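Local coordinates for K5 lyase (Enterobacteria phage k1-5, PDB 2X3H), which probably cleaves the glycosaminoglycan-like K5 capsular polysaccharide by an eliminative lyase mechanism, as part of a trimeric phage tail spike, at residues 275-280 with 298-303; 320-325 with 354-359; 326-331 with 360-365. All coordinates share one frame; numbering follows the deposited sequence.

In the fold
All three contacts join successive coils of a parallel beta-helix. Interactions 1 and 3 are equivalent corners, buried beside the second subunit: strands 302-309 and 329-336 are neighbours, so the backbone of Ile303 bonds to Val329 and Asn331. Both align asparagine amides inside the corner, bonded amide to amide and to the main chain; in interaction 3 Asp327 also meets Arg394 of the second subunit. Interaction 2, on strands 321-323 and 349-355 of another face, meets no other chain. It is buried around Val323 and Phe355 but partly exposed at Arg354, Glu324 and Ile356, with Thr358 exposed, and its direct cross-strand bonds are purely backbone. The chain runs from it into interaction 3, and Gly325 O receives Asn362 ND2 at their junction.

Interaction 1: 275-280 with 298-303; sequences PSNNLI and GSTNLI
Asn301 reaches across to 275-280 with both ends of its amide. Its ND2 donates to Pro275 O at 3.0 Å, nearly straight at 169° and in the plane of its own amide, though above the carbonyl plane of the proline. Its OD1 accepts twice, from Asn278 N at 2.9 Å and from Asn278 ND2 at 3.2 Å. With CG beside the backbone N in both residues (chi1 -60°), the two amides lie side by side, nearly coplanar (6° between planes). Asn278 OD1 and ND2 pass the pattern on to Asn251 N and Ala248 O. Asparagine suits this buried turn because one short side chain supplies both donor and acceptor.

Pro275 O also accepts a hydrogen bond from a water, which in turn accepts from Gly298 N. Ser276 OG accepts from Ser299 N at 3.1 Å and bonds to Ala274 O; Asn277 N donates to Ser299 O at 3.0 Å. Beyond the turn, Leu302 N bonds to Asn278 O and Ile280 N to Leu302 O (2.8 Å), while Leu279 CD1 rests on Leu302 CG, and Ile280 and Ile303 lie side by side on the other face. Such a row of inward-turned, hydrogen-bonded asparagines at successive corners is characteristic of right-handed parallel beta-helices.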
loop_
_atom_site.group_PDB
_atom_site.type_symbol
_atom_site.label_atom_id
_atom_site.label_comp_id
_atom_site.label_asym_id
_atom_site.label_seq_id
_atom_site.Cartn_x
_atom_site.Cartn_y
_atom_site.Cartn_z
ATOM N N PRO A 275 4.125 -20.452 7.211
ATOM C CA PRO A 275 3.536 -19.733 6.071
ATOM C C PRO A 275 4.521 -18.748 5.442
ATOM O O PRO A 275 5.158 -17.956 6.152
ATOM C CB PRO A 275 2.333 -19.010 6.687
ATOM C CG PRO A 275 1.959 -19.881 7.852
ATOM C CD PRO A 275 3.266 -20.399 8.403
ATOM N N SER A 276 4.642 -18.833 4.119
ATOM C CA SER A 276 5.647 -18.077 3.369
ATOM C C SER A 276 5.044 -17.663 2.030
ATOM O O SER A 276 4.167 -18.346 1.498
ATOM C CB SER A 276 6.892 -18.952 3.135
ATOM O OG SER A 276 7.501 -19.351 4.359
ATOM N N ASN A 277 5.526 -16.558 1.459
ATOM C CA ASN A 277 5.027 -16.135 0.157
ATOM C C ASN A 277 3.505 -15.878 0.144
ATOM O O ASN A 277 2.819 -16.231 -0.821
ATOM C CB ASN A 277 5.386 -17.165 -0.929
ATOM C CG ASN A 277 6.841 -17.100 -1.353
ATOM O OD1 ASN A 277 7.523 -18.132 -1.490
ATOM N ND2 ASN A 277 7.324 -15.902 -1.579
ATOM N N ASN A 278 2.988 -15.276 1.212
ATOM C CA ASN A 278 1.590 -14.855 1.260
ATOM C C ASN A 278 1.481 -13.351 1.288
ATOM O O ASN A 278 2.392 -12.676 1.787
ATOM C CB ASN A 278 0.920 -15.419 2.510
ATOM C CG ASN A 278 0.963 -16.926 2.539
ATOM O OD1 ASN A 278 0.246 -17.587 1.774
ATOM N ND2 ASN A 278 1.811 -17.484 3.414
ATOM N N LEU A 279 0.360 -12.848 0.776
ATOM C CA LEU A 279 0.059 -11.419 0.808
ATOM C C LEU A 279 -1.079 -11.203 1.797
ATOM O O LEU A 279 -2.123 -11.831 1.688
ATOM C CB LEU A 279 -0.370 -10.955 -0.594
ATOM C CG LEU A 279 -0.934 -9.540 -0.726
ATOM C CD1 LEU A 279 0.080 -8.482 -0.287
ATOM C CD2 LEU A 279 -1.362 -9.295 -2.170
ATOM N N ILE A 280 -0.866 -10.327 2.769
ATOM C CA ILE A 280 -1.882 -10.053 3.795
ATOM C C ILE A 280 -2.074 -8.547 3.789
ATOM O O ILE A 280 -1.142 -7.805 4.085
ATOM C CB ILE A 280 -1.427 -10.547 5.182
ATOM C CG1 ILE A 280 -1.266 -12.074 5.161
ATOM C CG2 ILE A 280 -2.420 -10.093 6.278
ATOM C CD1 ILE A 280 -0.357 -12.598 6.274
ATOM N N GLY A 298 7.895 -17.858 9.157
ATOM C CA GLY A 298 8.119 -18.049 7.723
ATOM C C GLY A 298 8.791 -16.870 7.033
ATOM O O GLY A 298 9.275 -15.935 7.681
ATOM N N SER A 299 8.788 -16.909 5.703
ATOM C CA SER A 299 9.560 -15.943 4.933
ATOM C C SER A 299 8.826 -15.385 3.719
ATOM O O SER A 299 7.872 -15.986 3.200
ATOM C CB SER A 299 10.860 -16.599 4.483
ATOM O OG SER A 299 10.598 -17.828 3.841
ATOM N N THR A 300 9.330 -14.247 3.263
ATOM C CA THR A 300 8.837 -13.561 2.069
ATOM C C THR A 300 7.313 -13.395 2.021
ATOM O O THR A 300 6.694 -13.581 0.973
ATOM C CB THR A 300 9.439 -14.143 0.757
ATOM O OG1 THR A 300 9.034 -15.502 0.580
ATOM C CG2 THR A 300 10.967 -14.061 0.818
ATOM N N ASN A 301 6.718 -13.043 3.164
ATOM C CA ASN A 301 5.338 -12.586 3.193
ATOM C C ASN A 301 5.310 -11.084 3.064
ATOM O O ASN A 301 6.210 -10.410 3.557
ATOM C CB ASN A 301 4.653 -12.990 4.500
ATOM C CG ASN A 301 4.642 -14.494 4.703
ATOM O OD1 ASN A 301 3.929 -15.224 3.991
ATOM N ND2 ASN A 301 5.431 -14.971 5.660
ATOM N N LEU A 302 4.280 -10.582 2.387
ATOM C CA LEU A 302 4.086 -9.140 2.218
ATOM C C LEU A 302 2.829 -8.764 2.976
ATOM O O LEU A 302 1.728 -9.178 2.610
ATOM C CB LEU A 302 3.940 -8.790 0.735
ATOM C CG LEU A 302 3.725 -7.319 0.355
ATOM C CD1 LEU A 302 4.658 -6.377 1.062
ATOM C CD2 LEU A 302 3.833 -7.149 -1.170
ATOM N N ILE A 303 3.018 -8.014 4.058
ATOM C CA ILE A 303 1.916 -7.583 4.919
ATOM C C ILE A 303 1.772 -6.068 4.768
ATOM O O ILE A 303 2.747 -5.327 4.922
ATOM C CB ILE A 303 2.212 -7.951 6.367
ATOM C CG1 ILE A 303 2.284 -9.480 6.501
ATOM C CG2 ILE A 303 1.188 -7.309 7.304
ATOM C CD1 ILE A 303 3.018 -9.949 7.712
HETATM O O HOH W 1 5.102 -17.224 8.928
#

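Interaction 2: 320-325 with 354-359; sequences GVTVEG and RFIGTA
This is a parallel strand pairing between successive coils of the beta-helix, in which 320-325 lies against 354-359, with an apolar inner face and a more polar outer one. Arg354 N donates to Val321 O at 3.0 Å, Val323 N to Arg354 O, and Ile356 N to Val323 O at 2.8 Å, the last almost straight at 172°.

On the face carrying Val323 and Phe355, the valine methyl CG1 meets ring atom CD2 at 3.5 Å, approaching the ring obliquely. That methyl sits between the backbone N and the carbonyl carbon (chi1 57°), which directs it at the ring, while CG2 turns towards Asn328. Phe355 also meets the ring of Phe378, and Val323 packs on Ile330, so beta-branched and aromatic residues fill the inside of the coil.

The other face carries Thr322 and Arg354, whose CG2 and CB lie alongside each other. The extended arginine carries its guanidinium away to a salt bridge with Glu379 and a hydrogen bond to His319. Ile356 spans two neighbours: CD1 lies 3.8 Å from Thr322 CB, and CG2 packs against the glutamate's aliphatic stem, 3.9 Å from Glu324 CG.

The strand ends in a type II' turn from Ile356 to Ala359, closed by Ala359 N to Ile356 O. Gly357, with its positive phi of 59°, fits the second position, the small Ala359 tucks CB 3.5 Å from Val323 O, and a water links Glu324 O with Thr358 OG1. Parallel pairing between coils, with a turn that takes up extra residues at the strand end, is typical of the right-handed parallel beta-helix of tail spikes and polysaccharide lyases.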
loop_
_atom_site.group_PDB
_atom_site.type_symbol
_atom_site.label_atom_id
_atom_site.label_comp_id
_atom_site.label_asym_id
_atom_site.label_seq_id
_atom_site.Cartn_x
_atom_site.Cartn_y
_atom_site.Cartn_z
ATOM N N GLY A 320 1.978 -4.014 17.590
ATOM C CA GLY A 320 1.472 -3.778 16.243
ATOM C C GLY A 320 1.644 -5.074 15.461
ATOM O O GLY A 320 0.690 -5.861 15.333
ATOM N N VAL A 321 2.870 -5.311 14.988
ATOM C CA VAL A 321 3.209 -6.543 14.260
ATOM C C VAL A 321 4.416 -7.220 14.918
ATOM O O VAL A 321 5.370 -6.555 15.309
ATOM C CB VAL A 321 3.531 -6.250 12.763
ATOM C CG1 VAL A 321 3.863 -7.544 12.013
ATOM C CG2 VAL A 321 2.379 -5.512 12.091
ATOM N N THR A 322 4.360 -8.545 15.059
ATOM C CA THR A 322 5.520 -9.300 15.494
ATOM C C THR A 322 5.979 -10.169 14.331
ATOM O O THR A 322 5.175 -10.572 13.485
ATOM C CB THR A 322 5.232 -10.182 16.733
ATOM O OG1 THR A 322 4.520 -11.358 16.338
ATOM C CG2 THR A 322 4.422 -9.391 17.777
ATOM N N VAL A 323 7.278 -10.418 14.264
ATOM C CA VAL A 323 7.795 -11.275 13.201
ATOM C C VAL A 323 8.970 -12.068 13.732
ATOM O O VAL A 323 9.846 -11.514 14.419
ATOM C CB VAL A 323 8.185 -10.464 11.939
ATOM C CG1 VAL A 323 9.218 -9.384 12.297
ATOM C CG2 VAL A 323 8.714 -11.377 10.827
ATOM N N GLU A 324 8.990 -13.362 13.410
ATOM C CA GLU A 324 10.070 -14.245 13.864
ATOM C C GLU A 324 10.953 -14.743 12.708
ATOM O O GLU A 324 12.098 -15.189 12.920
ATOM C CB GLU A 324 9.477 -15.446 14.596
ATOM C CG GLU A 324 10.504 -16.248 15.372
ATOM C CD GLU A 324 9.856 -17.142 16.420
ATOM O OE1 GLU A 324 8.600 -17.199 16.469
ATOM O OE2 GLU A 324 10.617 -17.778 17.193
ATOM N N GLY A 325 10.421 -14.669 11.490
ATOM C CA GLY A 325 11.080 -15.241 10.318
ATOM C C GLY A 325 11.980 -14.277 9.571
ATOM O O GLY A 325 12.589 -13.380 10.169
ATOM N N ARG A 354 8.004 -5.864 16.613
ATOM C CA ARG A 354 8.838 -6.703 17.470
ATOM C C ARG A 354 9.502 -7.776 16.630
ATOM O O ARG A 354 8.814 -8.535 15.950
ATOM C CB ARG A 354 7.983 -7.346 18.577
ATOM C CG ARG A 354 8.759 -8.284 19.480
ATOM C CD ARG A 354 7.886 -8.773 20.646
ATOM N NE ARG A 354 8.610 -9.663 21.548
ATOM C CZ ARG A 354 8.126 -10.105 22.705
ATOM N NH1 ARG A 354 6.915 -9.727 23.121
ATOM N NH2 ARG A 354 8.860 -10.925 23.450
ATOM N N PHE A 355 10.834 -7.815 16.670
ATOM C CA PHE A 355 11.610 -8.751 15.875
ATOM C C PHE A 355 12.102 -9.830 16.810
ATOM O O PHE A 355 13.026 -9.630 17.605
ATOM C CB PHE A 355 12.739 -8.007 15.142
ATOM C CG PHE A 355 12.214 -6.943 14.203
ATOM C CD1 PHE A 355 11.957 -5.665 14.669
ATOM C CD2 PHE A 355 11.933 -7.233 12.877
ATOM C CE1 PHE A 355 11.436 -4.687 13.802
ATOM C CE2 PHE A 355 11.420 -6.274 12.017
ATOM C CZ PHE A 355 11.174 -4.998 12.484
ATOM N N ILE A 356 11.434 -10.973 16.717
ATOM C CA ILE A 356 11.564 -12.040 17.699
ATOM C C ILE A 356 12.704 -12.985 17.372
ATOM O O ILE A 356 12.863 -13.413 16.233
ATOM C CB ILE A 356 10.280 -12.894 17.737
ATOM C CG1 ILE A 356 9.075 -12.046 18.139
ATOM C CG2 ILE A 356 10.454 -14.114 18.645
ATOM C CD1 ILE A 356 7.742 -12.772 18.004
ATOM N N GLY A 357 13.481 -13.331 18.387
ATOM C CA GLY A 357 14.487 -14.377 18.223
ATOM C C GLY A 357 15.508 -14.071 17.148
ATOM O O GLY A 357 16.206 -13.062 17.235
ATOM N N THR A 358 15.589 -14.938 16.140
ATOM C CA THR A 358 16.566 -14.762 15.066
ATOM C C THR A 358 15.988 -14.034 13.844
ATOM O O THR A 358 16.590 -14.053 12.759
ATOM C CB THR A 358 17.160 -16.103 14.594
ATOM O OG1 THR A 358 16.109 -16.972 14.169
ATOM C CG2 THR A 358 17.937 -16.763 15.713
ATOM N N ALA A 359 14.836 -13.393 14.024
ATOM C CA ALA A 359 14.210 -12.649 12.930
ATOM C C ALA A 359 15.269 -11.844 12.190
ATOM O O ALA A 359 16.047 -11.112 12.813
ATOM C CB ALA A 359 13.160 -11.715 13.481
HETATM O O HOH W 2 14.370 -16.297 11.804
#

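Interaction 3: 326-331 with 360-365; sequences SDNVIN and NNNYAS
Asn362 OD1 is gripped by two donors of one residue, Asn328 N at 2.9 Å and Asn328 ND2 at 3.1 Å, in a hydrogen-bonded row of asparagines at a corner of the parallel beta-helix. The two amides lie side by side with planes 6° apart, and both donors are tilted from the carbonyl plane of Asn362. Each side chain has CG beside its backbone N (chi1 near -60°), which folds the amide back over the bend, where it can reach main-chain groups. Asn328 OD1 and ND2 are bonded in turn to Asn301 N and Gly298 O, and Asn362 ND2 donates to Gly325 O. The buried amides thus meet the polar needs of a bend where regular strand bonding is interrupted.

At the bend, where Asp327 and Asn361 both take a positive phi, Asp327 N donates to Asn360 O at 3.1 Å, in the plane of that carbonyl. Asp327 OD1 rests against Asn361 CB at 3.3 Å and forms a salt bridge with Arg394 of the second subunit, so the acidic side chain suits a place at the trimer interface. A water donates to both Asn328 O and Asn361 O, bridging the coils beside the turn.

Past the bend, strands 329-331 and 363-365 run 3° from parallel. Tyr363 N bonds to Asn328 O, Ile330 N to Tyr363 O at 2.8 Å, and Ser365 N to Ile330 O. Ile330 packs beside Ala364 on the face turned to the coil interior, where the small Ala364 packs against Phe355. The opposite face bears Val329 and Tyr363. The tyrosine ring meets Phe367 of the second subunit edge-to-face and its OH bonds to Glu388, which suits a long aromatic with a polar tip. Val329 CG1 approaches that ring obliquely, 4.2 Å from Tyr363 CD2.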
loop_
_atom_site.group_PDB
_atom_site.type_symbol
_atom_site.label_atom_id
_atom_site.label_comp_id
_atom_site.label_asym_id
_atom_site.label_seq_id
_atom_site.Cartn_x
_atom_site.Cartn_y
_atom_site.Cartn_z
ATOM N N SER A 326 12.048 -14.456 8.250
ATOM C CA SER A 326 13.028 -13.717 7.441
ATOM C C SER A 326 12.469 -13.178 6.132
ATOM O O SER A 326 11.567 -13.770 5.527
ATOM C CB SER A 326 14.206 -14.613 7.120
ATOM O OG SER A 326 13.781 -15.681 6.311
ATOM N N ASP A 327 13.030 -12.053 5.695
ATOM C CA ASP A 327 12.724 -11.474 4.393
ATOM C C ASP A 327 11.246 -11.148 4.237
ATOM O O ASP A 327 10.714 -11.208 3.131
ATOM C CB ASP A 327 13.185 -12.405 3.272
ATOM C CG ASP A 327 14.672 -12.642 3.299
ATOM O OD1 ASP A 327 15.420 -11.651 3.177
ATOM O OD2 ASP A 327 15.084 -13.820 3.413
ATOM N N ASN A 328 10.586 -10.811 5.345
ATOM C CA ASN A 328 9.210 -10.326 5.271
ATOM C C ASN A 328 9.143 -8.816 5.144
ATOM O O ASN A 328 10.071 -8.125 5.553
ATOM C CB ASN A 328 8.449 -10.747 6.519
ATOM C CG ASN A 328 8.385 -12.242 6.657
ATOM O OD1 ASN A 328 7.644 -12.912 5.932
ATOM N ND2 ASN A 328 9.185 -12.788 7.573
ATOM N N VAL A 329 8.037 -8.327 4.588
ATOM C CA VAL A 329 7.830 -6.897 4.413
ATOM C C VAL A 329 6.566 -6.538 5.163
ATOM O O VAL A 329 5.528 -7.163 4.957
ATOM C CB VAL A 329 7.631 -6.548 2.919
ATOM C CG1 VAL A 329 7.156 -5.081 2.747
ATOM C CG2 VAL A 329 8.908 -6.834 2.130
ATOM N N ILE A 330 6.653 -5.543 6.038
ATOM C CA ILE A 330 5.507 -5.127 6.836
ATOM C C ILE A 330 5.332 -3.633 6.562
ATOM O O ILE A 330 6.076 -2.808 7.080
ATOM C CB ILE A 330 5.768 -5.395 8.340
ATOM C CG1 ILE A 330 6.029 -6.886 8.585
ATOM C CG2 ILE A 330 4.612 -4.896 9.202
ATOM C CD1 ILE A 330 6.977 -7.139 9.735
ATOM N N ASN A 331 4.361 -3.290 5.720
ATOM C CA ASN A 331 4.216 -1.908 5.265
ATOM C C ASN A 331 3.018 -1.205 5.903
ATOM O O ASN A 331 1.923 -1.758 5.976
ATOM C CB ASN A 331 4.131 -1.847 3.727
ATOM C CG ASN A 331 4.478 -0.451 3.167
ATOM O OD1 ASN A 331 3.650 0.185 2.525
ATOM N ND2 ASN A 331 5.696 0.019 3.415
ATOM N N ASN A 360 15.258 -11.935 10.866
ATOM C CA ASN A 360 16.305 -11.317 10.067
ATOM C C ASN A 360 15.852 -10.853 8.692
ATOM O O ASN A 360 14.958 -11.442 8.077
ATOM C CB ASN A 360 17.483 -12.282 9.913
ATOM C CG ASN A 360 17.099 -13.568 9.201
ATOM O OD1 ASN A 360 16.572 -14.510 9.832
ATOM N ND2 ASN A 360 17.386 -13.642 7.901
ATOM N N ASN A 361 16.486 -9.790 8.211
ATOM C CA ASN A 361 16.285 -9.298 6.864
ATOM C C ASN A 361 14.853 -8.864 6.581
ATOM O O ASN A 361 14.398 -8.915 5.430
ATOM C CB ASN A 361 16.785 -10.326 5.834
ATOM C CG ASN A 361 18.312 -10.457 5.832
ATOM O OD1 ASN A 361 19.020 -9.591 5.291
ATOM N ND2 ASN A 361 18.824 -11.535 6.446
ATOM N N ASN A 362 14.151 -8.437 7.634
ATOM C CA ASN A 362 12.780 -7.928 7.488
ATOM C C ASN A 362 12.754 -6.417 7.325
ATOM O O ASN A 362 13.724 -5.738 7.653
ATOM C CB ASN A 362 11.937 -8.318 8.699
ATOM C CG ASN A 362 11.866 -9.821 8.894
ATOM O OD1 ASN A 362 11.176 -10.519 8.133
ATOM N ND2 ASN A 362 12.544 -10.326 9.921
ATOM N N TYR A 363 11.640 -5.913 6.806
ATOM C CA TYR A 363 11.427 -4.465 6.658
ATOM C C TYR A 363 10.117 -4.112 7.351
ATOM O O TYR A 363 9.141 -4.849 7.205
ATOM C CB TYR A 363 11.306 -4.090 5.169
ATOM C CG TYR A 363 10.862 -2.660 4.938
ATOM C CD1 TYR A 363 11.794 -1.635 4.875
ATOM C CD2 TYR A 363 9.523 -2.340 4.775
ATOM C CE1 TYR A 363 11.402 -0.306 4.680
ATOM C CE2 TYR A 363 9.115 -1.018 4.549
ATOM C CZ TYR A 363 10.059 -0.008 4.510
ATOM O OH TYR A 363 9.640 1.293 4.317
ATOM N N ALA A 364 10.065 -2.981 8.063
ATOM C CA ALA A 364 8.773 -2.492 8.584
ATOM C C ALA A 364 8.695 -0.990 8.428
ATOM O O ALA A 364 9.657 -0.291 8.750
ATOM C CB ALA A 364 8.615 -2.870 10.064
ATOM N N SER A 365 7.560 -0.488 7.959
ATOM C CA SER A 365 7.320 0.965 7.975
ATOM C C SER A 365 6.169 1.242 8.927
ATOM O O SER A 365 5.094 0.650 8.802
ATOM C CB SER A 365 7.051 1.513 6.570
ATOM O OG SER A 365 5.950 0.869 5.950
HETATM O O HOH W 3 12.500 -7.492 3.789
#